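Local coordinates for hypothetical protein ST1625 (Sulfolobus tokodaii, PDB 1WY6), which is of unknown function but folds as an all-helical repeat protein, an architecture that in other families often serves as a binding scaffold, at residues N88-E92 with H93-A97; Q104-R107 with D108-E111; E111-G114 with R115-L118; I127-A130 with I131-L135; L148-A151 with C152-G155. One frame throughout, in Å; residues are numbered along the deposited sequence.

Contact 1. Residues N88-E92 with H93-A97; sequences NTLNE and HVNKA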
# COMPACT_ATOMS: atom_id res chain seq x y z
N ASN A 88 -4.92 9.88 2.96
CA ASN A 88 -5.82 10.34 1.90
C ASN A 88 -5.00 10.70 0.68
O ASN A 88 -5.25 11.70 0.01
CB ASN A 88 -6.63 11.56 2.34
CG ASN A 88 -7.77 11.87 1.39
OD1 ASN A 88 -8.59 11.00 1.09
ND2 ASN A 88 -7.84 13.11 0.93
N THR A 89 -4.00 9.88 0.39
CA THR A 89 -3.13 10.13 -0.74
C THR A 89 -2.89 8.87 -1.57
O THR A 89 -2.67 7.79 -1.03
CB THR A 89 -1.76 10.69 -0.28
OG1 THR A 89 -1.01 11.13 -1.41
CG2 THR A 89 -0.96 9.61 0.47
N LEU A 90 -2.95 9.03 -2.88
CA LEU A 90 -2.72 7.94 -3.81
C LEU A 90 -1.32 8.18 -4.37
O LEU A 90 -0.95 9.32 -4.65
CB LEU A 90 -3.76 7.99 -4.92
CG LEU A 90 -3.77 6.89 -5.98
CD1 LEU A 90 -3.91 5.53 -5.32
CD2 LEU A 90 -4.91 7.13 -6.96
N ASN A 91 -0.54 7.11 -4.51
CA ASN A 91 0.81 7.22 -5.05
C ASN A 91 1.21 5.88 -5.67
O ASN A 91 0.46 4.91 -5.58
CB ASN A 91 1.80 7.60 -3.95
CG ASN A 91 1.85 6.57 -2.85
OD1 ASN A 91 1.98 5.37 -3.12
ND2 ASN A 91 1.76 7.01 -1.60
N GLU A 92 2.39 5.83 -6.29
CA GLU A 92 2.84 4.61 -6.95
C GLU A 92 2.92 3.40 -6.02
O GLU A 92 2.69 2.27 -6.46
CB GLU A 92 4.20 4.83 -7.61
CG GLU A 92 5.32 5.07 -6.63
CD GLU A 92 6.68 5.22 -7.30
OE1 GLU A 92 7.67 5.47 -6.58
OE2 GLU A 92 6.74 5.08 -8.55
N HIS A 93 3.26 3.63 -4.75
CA HIS A 93 3.35 2.55 -3.78
C HIS A 93 1.97 1.97 -3.56
O HIS A 93 1.78 0.75 -3.60
CB HIS A 93 3.93 3.05 -2.44
CG HIS A 93 5.29 3.68 -2.58
ND1 HIS A 93 6.32 3.08 -3.27
CD2 HIS A 93 5.77 4.86 -2.14
CE1 HIS A 93 7.38 3.87 -3.25
NE2 HIS A 93 7.07 4.96 -2.57
N VAL A 94 0.99 2.84 -3.33
CA VAL A 94 -0.38 2.39 -3.11
C VAL A 94 -0.90 1.62 -4.31
O VAL A 94 -1.49 0.55 -4.15
CB VAL A 94 -1.34 3.57 -2.86
CG1 VAL A 94 -2.78 3.05 -2.74
CG2 VAL A 94 -0.94 4.31 -1.59
N ASN A 95 -0.70 2.15 -5.52
CA ASN A 95 -1.18 1.48 -6.72
C ASN A 95 -0.54 0.11 -6.91
O ASN A 95 -1.24 -0.87 -7.16
CB ASN A 95 -0.95 2.34 -7.96
CG ASN A 95 -1.81 3.60 -7.97
OD1 ASN A 95 -2.93 3.60 -7.46
ND2 ASN A 95 -1.29 4.67 -8.56
N LYS A 96 0.79 0.04 -6.79
CA LYS A 96 1.48 -1.24 -6.94
C LYS A 96 0.95 -2.25 -5.92
O LYS A 96 0.77 -3.42 -6.24
CB LYS A 96 2.99 -1.08 -6.76
CG LYS A 96 3.66 -0.32 -7.89
CD LYS A 96 5.14 -0.09 -7.59
CE LYS A 96 5.79 0.77 -8.66
NZ LYS A 96 7.24 1.00 -8.37
N ALA A 97 0.70 -1.80 -4.69
CA ALA A 97 0.17 -2.66 -3.62
C ALA A 97 -1.20 -3.19 -4.02
O ALA A 97 -1.54 -4.34 -3.77
CB ALA A 97 0.07 -1.88 -2.32
O HOH W 1 7.04 3.08 -10.78
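Asn91 caps the start of helix 92-103 by turning its side-chain carbonyl back onto the first turn: OD1 accepts from Val94 N at 2.7 Å, a nearly straight bond with an N-H...O angle of 165°. The turn is possible because CG stands between the backbone N and the carbonyl carbon (chi1 61°), which brings OD1 to Val94 N. Asn91 accepts twice, OD1 from Val94 N and O from Asn95 N at 3.0 Å; Glu92 O takes Lys96 N. Were this residue alanine, Val94 N would probably lose its capping acceptor and the first turn would be likely to fray. Glu92 lays its CG over one face of the His93 ring, a CH-pi contact 4.1 Å from the centroid, and its chain runs on extended beside Lys96. Their charges stay 4.1 Å apart between Glu92 OE2 and Lys96 NZ, beyond a salt bridge, but a water bridges them, donating to OE2 and accepting weakly from NZ. The imidazole is held at its far end, where His93 NE2 is hydrogen-bonded to Asp63 of helix 55-65. On the apolar side Leu90 CD1 meets Val94 CG1 at 3.8 Å, the two side chains crossing at about a right angle. The chemistry is that of an N-cap: a neutral amide supplies the acceptor that the opening turn lacks, and the Glu92 carboxylate, in the first turn, probably interacts favourably with the positive end of the helix dipole.

Contact 2. Residues Q104-R107 with D108-E111; sequences QGKR and DKLE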
# COMPACT_ATOMS: atom_id res chain seq x y z
N GLN A 104 -2.72 -11.44 -6.12
CA GLN A 104 -2.61 -12.43 -5.07
C GLN A 104 -4.00 -13.00 -4.81
O GLN A 104 -4.16 -13.98 -4.10
CB GLN A 104 -2.06 -11.80 -3.79
CG GLN A 104 -0.57 -11.53 -3.81
CD GLN A 104 -0.10 -10.75 -2.59
OE1 GLN A 104 1.10 -10.63 -2.35
NE2 GLN A 104 -1.04 -10.21 -1.83
N GLY A 105 -5.00 -12.37 -5.43
CA GLY A 105 -6.37 -12.81 -5.26
C GLY A 105 -6.89 -12.53 -3.87
O GLY A 105 -7.78 -13.23 -3.38
N LYS A 106 -6.35 -11.49 -3.23
CA LYS A 106 -6.78 -11.13 -1.88
C LYS A 106 -7.99 -10.21 -1.92
O LYS A 106 -7.94 -9.04 -1.52
CB LYS A 106 -5.63 -10.47 -1.11
CG LYS A 106 -4.53 -11.46 -0.74
CD LYS A 106 -3.41 -10.80 0.04
CE LYS A 106 -2.31 -11.81 0.35
NZ LYS A 106 -2.75 -12.89 1.27
N ARG A 107 -9.09 -10.77 -2.41
CA ARG A 107 -10.36 -10.08 -2.54
C ARG A 107 -10.85 -9.61 -1.19
O ARG A 107 -11.46 -8.55 -1.06
CB ARG A 107 -11.39 -11.04 -3.16
CG ARG A 107 -12.83 -10.54 -3.19
CD ARG A 107 -13.72 -11.59 -3.83
NE ARG A 107 -15.13 -11.22 -3.89
CZ ARG A 107 -15.60 -10.16 -4.53
NH1 ARG A 107 -14.76 -9.35 -5.17
NH2 ARG A 107 -16.90 -9.91 -4.55
N ASP A 108 -10.56 -10.41 -0.17
CA ASP A 108 -10.95 -10.11 1.20
C ASP A 108 -10.36 -8.78 1.67
O ASP A 108 -11.07 -7.96 2.23
CB ASP A 108 -10.52 -11.25 2.14
CG ASP A 108 -9.01 -11.47 2.15
OD1 ASP A 108 -8.36 -11.28 1.10
OD2 ASP A 108 -8.48 -11.85 3.21
N LYS A 109 -9.06 -8.59 1.44
CA LYS A 109 -8.38 -7.36 1.85
C LYS A 109 -8.95 -6.15 1.08
O LYS A 109 -9.24 -5.12 1.67
CB LYS A 109 -6.88 -7.49 1.61
CG LYS A 109 -6.22 -8.64 2.39
CD LYS A 109 -6.37 -8.43 3.90
CE LYS A 109 -6.05 -9.69 4.70
NZ LYS A 109 -4.65 -10.12 4.56
N LEU A 110 -9.12 -6.30 -0.23
CA LEU A 110 -9.68 -5.23 -1.05
C LEU A 110 -11.09 -4.82 -0.60
O LEU A 110 -11.44 -3.64 -0.62
CB LEU A 110 -9.72 -5.66 -2.53
CG LEU A 110 -8.34 -5.85 -3.17
CD1 LEU A 110 -8.49 -6.49 -4.54
CD2 LEU A 110 -7.63 -4.50 -3.26
N GLU A 111 -11.91 -5.80 -0.19
CA GLU A 111 -13.27 -5.51 0.28
C GLU A 111 -13.25 -4.77 1.62
O GLU A 111 -14.06 -3.87 1.85
CB GLU A 111 -14.08 -6.79 0.43
CG GLU A 111 -14.31 -7.52 -0.87
CD GLU A 111 -15.48 -8.49 -0.77
OE1 GLU A 111 -15.61 -9.35 -1.67
OE2 GLU A 111 -16.27 -8.37 0.19
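Arg107 and Glu111 are brought together by complementary torsions: the arginine points CG away from its own N (chi1 172°) and runs straight out to NE, while Glu111 CG lies opposite its carbonyl carbon (chi1 -64°), leaning back toward the preceding turn. The result is an i to i+4 salt bridge on the first turn of helix 107-117, just after the Schellman motif at Gly105 that ends helix 92-103. Glu111 OE1 sits over a face of the guanidinium, 2.9 Å from Arg107 NE, with the carboxylate and guanidinium planes 81° apart. Because the oxygen lies well out of the guanidinium plane, no N-H is aimed at it and the attraction is one of charge alone. A leucine in place of Arg107 would probably leave Glu111 OE1 without this positive mate, close to the like charge of Asp140. Beneath the pair, the backbone bond from Glu111 N to Arg107 O measures 2.9 Å, and the same carbonyl oxygen touches Glu111 CG. Lys106 holds the N-cap position and is the centre of an inverse gamma turn; its carbonyl accepts Leu110 N at 3.3 Å, with the donor in the carbonyl plane. Leu110 faces inward, against Leu98 and Leu101 of the preceding helix and Leu135 of helix 125-137. On the outer side, Asp108 OD1 turns back over the Lys106 backbone, 3.2 Å from Lys106 C.

Contact 3. Residues E111-G114 with R115-L118; sequences EEIG and REIL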
# COMPACT_ATOMS: atom_id res chain seq x y z
N GLU A 111 -11.91 -5.80 -0.19
CA GLU A 111 -13.27 -5.51 0.28
C GLU A 111 -13.25 -4.77 1.62
O GLU A 111 -14.06 -3.87 1.85
CB GLU A 111 -14.08 -6.79 0.43
CG GLU A 111 -14.31 -7.52 -0.87
CD GLU A 111 -15.48 -8.49 -0.77
OE1 GLU A 111 -15.61 -9.35 -1.67
OE2 GLU A 111 -16.27 -8.37 0.19
N GLU A 112 -12.34 -5.16 2.50
CA GLU A 112 -12.19 -4.49 3.79
C GLU A 112 -11.89 -3.00 3.55
O GLU A 112 -12.50 -2.13 4.15
CB GLU A 112 -11.06 -5.16 4.58
CG GLU A 112 -11.45 -6.55 5.08
CD GLU A 112 -10.25 -7.41 5.43
OE1 GLU A 112 -9.16 -6.84 5.67
OE2 GLU A 112 -10.39 -8.66 5.46
N ILE A 113 -10.94 -2.72 2.66
CA ILE A 113 -10.60 -1.33 2.34
C ILE A 113 -11.85 -0.63 1.79
O ILE A 113 -12.16 0.51 2.14
CB ILE A 113 -9.50 -1.25 1.26
CG1 ILE A 113 -8.15 -1.65 1.86
CG2 ILE A 113 -9.42 0.16 0.70
CD1 ILE A 113 -7.62 -0.66 2.90
N GLY A 114 -12.57 -1.34 0.92
CA GLY A 114 -13.77 -0.78 0.33
C GLY A 114 -14.81 -0.34 1.34
O GLY A 114 -15.37 0.75 1.21
N ARG A 115 -15.07 -1.17 2.34
CA ARG A 115 -16.05 -0.85 3.37
C ARG A 115 -15.57 0.31 4.23
O ARG A 115 -16.32 1.23 4.54
CB ARG A 115 -16.31 -2.06 4.27
CG ARG A 115 -16.75 -3.30 3.52
CD ARG A 115 -17.13 -4.43 4.47
NE ARG A 115 -17.14 -5.72 3.78
CZ ARG A 115 -16.11 -6.56 3.74
NH1 ARG A 115 -14.98 -6.25 4.36
NH2 ARG A 115 -16.21 -7.70 3.07
N GLU A 116 -14.30 0.24 4.59
CA GLU A 116 -13.65 1.26 5.41
C GLU A 116 -13.74 2.67 4.83
O GLU A 116 -13.98 3.63 5.55
CB GLU A 116 -12.19 0.86 5.61
CG GLU A 116 -11.31 1.91 6.25
CD GLU A 116 -9.89 1.40 6.43
OE1 GLU A 116 -9.01 2.19 6.82
OE2 GLU A 116 -9.67 0.19 6.17
N ILE A 117 -13.55 2.80 3.52
CA ILE A 117 -13.62 4.12 2.90
C ILE A 117 -15.06 4.63 2.76
O ILE A 117 -15.28 5.82 2.53
CB ILE A 117 -12.92 4.15 1.51
CG1 ILE A 117 -13.51 3.07 0.60
CG2 ILE A 117 -11.42 3.93 1.69
CD1 ILE A 117 -12.81 2.97 -0.75
N LEU A 118 -16.03 3.73 2.91
CA LEU A 118 -17.43 4.11 2.82
C LEU A 118 -18.05 4.31 4.21
O LEU A 118 -18.43 5.42 4.57
CB LEU A 118 -18.22 3.05 2.05
CG LEU A 118 -17.91 2.99 0.56
CD1 LEU A 118 -18.72 1.87 -0.09
CD2 LEU A 118 -18.24 4.34 -0.08
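The Arg115 guanidinium lies back along its own helix, with the carbonyl oxygen of Glu111 over one face, 3.5 Å above the plane and offset toward the rim, and Glu112 CG at the edge, in plane, 3.6 Å from Arg115 NH1. This is an i to i+4 salt bridge on the last turns of helix 107-117: Glu111 OE2 meets Arg115 NH2 at 3.0 Å, the carboxylate and guanidinium planes 57° apart. Glu111 is also paired with Arg107 through its other oxygen, which places a positive group one turn before it and one after. Arg115 reaches this far because its chain is extended from CG to NE after chi1 has set CG beside the backbone N (-56°). Glu112 directs its own charge elsewhere, to a salt bridge with Lys78 of helix 78-86. On the buried side of the helix, Ile113 and Ile117 pack on helices 78-86 and 125-137, and their CG2 atoms come no nearer each other than 4.4 Å. The Ile117 N to Ile113 O bond, at 3.0 Å, runs close to the carbonyl direction. Leu118 N bonds to Arg115 O at 3.0 Å and only weakly to Gly114 O, and Leu118 CG comes to 3.4 Å from Gly114 O.

Contact 4. Residues I127-A130 with I131-L135; sequences ILVA and IANAL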
# COMPACT_ATOMS: atom_id res chain seq x y z
N ILE A 127 -8.98 8.05 -4.81
CA ILE A 127 -8.85 6.85 -4.01
C ILE A 127 -10.08 5.94 -4.19
O ILE A 127 -9.94 4.73 -4.38
CB ILE A 127 -8.62 7.24 -2.52
CG1 ILE A 127 -7.22 7.87 -2.39
CG2 ILE A 127 -8.72 6.02 -1.62
CD1 ILE A 127 -6.96 8.63 -1.09
N LEU A 128 -11.28 6.52 -4.15
CA LEU A 128 -12.50 5.73 -4.35
C LEU A 128 -12.42 5.03 -5.71
O LEU A 128 -12.80 3.87 -5.85
CB LEU A 128 -13.74 6.63 -4.34
CG LEU A 128 -14.14 7.30 -3.03
CD1 LEU A 128 -15.20 8.36 -3.31
CD2 LEU A 128 -14.66 6.26 -2.06
N VAL A 129 -11.91 5.75 -6.71
CA VAL A 129 -11.78 5.18 -8.05
C VAL A 129 -10.75 4.05 -8.11
O VAL A 129 -11.00 3.02 -8.75
CB VAL A 129 -11.40 6.26 -9.08
CG1 VAL A 129 -10.96 5.61 -10.38
CG2 VAL A 129 -12.59 7.17 -9.34
N ALA A 130 -9.61 4.25 -7.45
CA ALA A 130 -8.56 3.24 -7.43
C ALA A 130 -9.08 1.93 -6.84
O ALA A 130 -8.96 0.89 -7.47
CB ALA A 130 -7.35 3.76 -6.62
N ILE A 131 -9.66 1.99 -5.65
CA ILE A 131 -10.20 0.79 -4.99
C ILE A 131 -11.37 0.16 -5.76
O ILE A 131 -11.49 -1.06 -5.84
CB ILE A 131 -10.67 1.09 -3.53
CG1 ILE A 131 -9.47 1.34 -2.62
CG2 ILE A 131 -11.44 -0.11 -2.97
CD1 ILE A 131 -8.80 2.67 -2.81
N ALA A 132 -12.24 1.00 -6.32
CA ALA A 132 -13.39 0.52 -7.09
C ALA A 132 -12.93 -0.36 -8.25
O ALA A 132 -13.43 -1.46 -8.45
CB ALA A 132 -14.20 1.70 -7.62
N ASN A 133 -11.98 0.16 -9.01
CA ASN A 133 -11.45 -0.55 -10.16
C ASN A 133 -10.66 -1.81 -9.76
O ASN A 133 -10.65 -2.80 -10.50
CB ASN A 133 -10.62 0.41 -11.01
CG ASN A 133 -11.49 1.43 -11.75
OD1 ASN A 133 -10.99 2.42 -12.29
ND2 ASN A 133 -12.79 1.18 -11.78
N ALA A 134 -10.00 -1.78 -8.61
CA ALA A 134 -9.26 -2.95 -8.15
C ALA A 134 -10.31 -4.00 -7.74
O ALA A 134 -10.17 -5.19 -8.04
CB ALA A 134 -8.38 -2.60 -6.96
N LEU A 135 -11.36 -3.55 -7.07
CA LEU A 135 -12.41 -4.46 -6.64
C LEU A 135 -13.07 -5.14 -7.84
O LEU A 135 -13.26 -6.35 -7.84
CB LEU A 135 -13.47 -3.70 -5.83
CG LEU A 135 -13.08 -3.37 -4.38
CD1 LEU A 135 -14.06 -2.36 -3.78
CD2 LEU A 135 -13.06 -4.67 -3.55
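Helix 125-137 packs between its neighbours in the helical repeat stack, and on its buried side Ile127 and Ile131 lie side by side, one turn apart and pointing the same way. Ile127 CG2 meets Ile131 CD1 at 3.6 Å in the model, although the exact place of that CD1 is doubtful, since it sits too close to Ile127 O. The branch Ile127 offers is fixed by its first torsion: its CG2 is turned away from the backbone N and lies beside the carbonyl carbon, while CG1 (chi1 -69°) carries CD1 off toward Asn88 and the loop there. Elsewhere Ile131 packs on Ile113 and Ile117 of helix 107-117 and on Leu147 of helix 141-153, so this one side chain touches the helices before and after its own in the chain, a packing consistent with the helical repeat architecture. Toward helix 92-103 the helix presents Ala130 and Ala134, which touch Leu98, their methyl groups being all the side chain they bring to it. The main chain is regular, with Ala132 N bonded to Leu128 O at 3.0 Å and Ala134 N to Ala130 O at 3.1 Å. On the outer side Asn133 runs alongside Val129, and its OD1 rests 3.7 Å from Val129 CG1. Asn133 N donates to Val129 O at 3.0 Å with an N-H...O angle of 168°, the donor tilted 27° from the carbonyl plane.

Contact 5. Residues L148-A151 with C152-G155; sequences LIEA and CKKG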
# COMPACT_ATOMS: atom_id res chain seq x y z
N LEU A 148 -17.75 3.98 -7.21
CA LEU A 148 -17.77 4.87 -8.37
C LEU A 148 -18.94 5.83 -8.27
O LEU A 148 -18.86 6.96 -8.75
CB LEU A 148 -17.85 4.07 -9.67
CG LEU A 148 -16.55 3.39 -10.12
CD1 LEU A 148 -16.78 2.65 -11.44
CD2 LEU A 148 -15.46 4.44 -10.27
N ILE A 149 -20.04 5.38 -7.67
CA ILE A 149 -21.21 6.23 -7.50
C ILE A 149 -20.83 7.35 -6.53
O ILE A 149 -21.14 8.52 -6.77
CB ILE A 149 -22.42 5.43 -6.94
CG1 ILE A 149 -23.01 4.55 -8.05
CG2 ILE A 149 -23.48 6.39 -6.40
CD1 ILE A 149 -24.14 3.66 -7.59
N GLU A 150 -20.14 6.99 -5.45
CA GLU A 150 -19.70 7.98 -4.47
C GLU A 150 -18.68 8.94 -5.09
O GLU A 150 -18.70 10.14 -4.79
CB GLU A 150 -19.07 7.29 -3.25
CG GLU A 150 -18.54 8.28 -2.21
CD GLU A 150 -19.63 9.14 -1.58
OE1 GLU A 150 -19.28 10.21 -1.03
OE2 GLU A 150 -20.82 8.75 -1.63
N ALA A 151 -17.80 8.43 -5.94
CA ALA A 151 -16.80 9.27 -6.60
C ALA A 151 -17.49 10.26 -7.54
O ALA A 151 -17.06 11.40 -7.68
CB ALA A 151 -15.83 8.39 -7.39
N CYS A 152 -18.55 9.80 -8.20
CA CYS A 152 -19.30 10.64 -9.11
C CYS A 152 -19.93 11.76 -8.27
O CYS A 152 -19.91 12.94 -8.65
CB CYS A 152 -20.38 9.80 -9.82
SG CYS A 152 -21.56 10.73 -10.84
N LYS A 153 -20.46 11.38 -7.12
CA LYS A 153 -21.06 12.35 -6.20
C LYS A 153 -20.03 13.39 -5.76
O LYS A 153 -20.36 14.57 -5.62
CB LYS A 153 -21.61 11.63 -4.97
CG LYS A 153 -22.24 12.55 -3.94
CD LYS A 153 -22.85 11.76 -2.81
CE LYS A 153 -23.52 12.67 -1.79
NZ LYS A 153 -24.44 11.90 -0.90
N LYS A 154 -18.79 12.95 -5.54
CA LYS A 154 -17.72 13.85 -5.13
C LYS A 154 -17.23 14.70 -6.29
O LYS A 154 -16.32 15.51 -6.12
CB LYS A 154 -16.54 13.06 -4.56
CG LYS A 154 -16.75 12.47 -3.18
CD LYS A 154 -15.47 11.81 -2.69
CE LYS A 154 -15.62 11.32 -1.27
NZ LYS A 154 -15.88 12.44 -0.34
N GLY A 155 -17.83 14.51 -7.46
CA GLY A 155 -17.46 15.29 -8.63
C GLY A 155 -16.49 14.67 -9.62
O GLY A 155 -15.98 15.37 -10.50
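Among the charged side chains, Glu150 is the centre, flanked by Lys153 and Lys154 at the C-terminal end of helix 141-153, where a Schellman motif closes the helix at Gly155. Glu150 OE1 lies 4.1 Å from Lys154 NZ, too far for a salt bridge, and the contacts that do form are with the aliphatic parts of the lysines: OE1 to Lys154 CE and OE2 to Lys153 CD, both 3.8 Å. The bend of the glutamate at chi2 (64°) carries its carboxylate toward the lysines, although its CB starts out away from them. The backbone bonds come next. Lys153 N donates to Ile149 O, and Lys154 N to Glu150 O at 2.9 Å; the turn then finishes with Gly155 N on Cys152 O. Gly155 has a positive phi of 98°, at which a side chain would collide with the carbonyl oxygen of Lys154. The covalent link is the disulfide from Cys152 to Cys160, which ties this helix end to helix 157-164. Apolar packing adds Leu148 and Ala151 against Ala159 of that same helix. Cys152 turns SG away from its backbone N (chi1 173°), and its CB rests 3.4 Å from Leu148 O.

The five contacts follow in order along the C-terminal half of one helical repeat chain, each a local arrangement within or at the end of a helix. Contact 1 opens helix 92-103; contacts 2 and 3 lie on helix 107-117, share Glu111 and have centres about 11 Å apart; contact 4 is on helix 125-137 and contact 5 closes helix 141-153. Contact 4 is the hub: it packs on all four others, through Leu90 and Ile127, Leu110 and Leu135, Ile113 and Ile131, and Leu128 and Glu150. Contacts 2 and 5 have centres about 23 Å apart and do not touch. Within helices the contacts are caps, backbone bonds and i to i+4 ion pairs; between them packing is mainly apolar, joined by a few polar links and a disulfide.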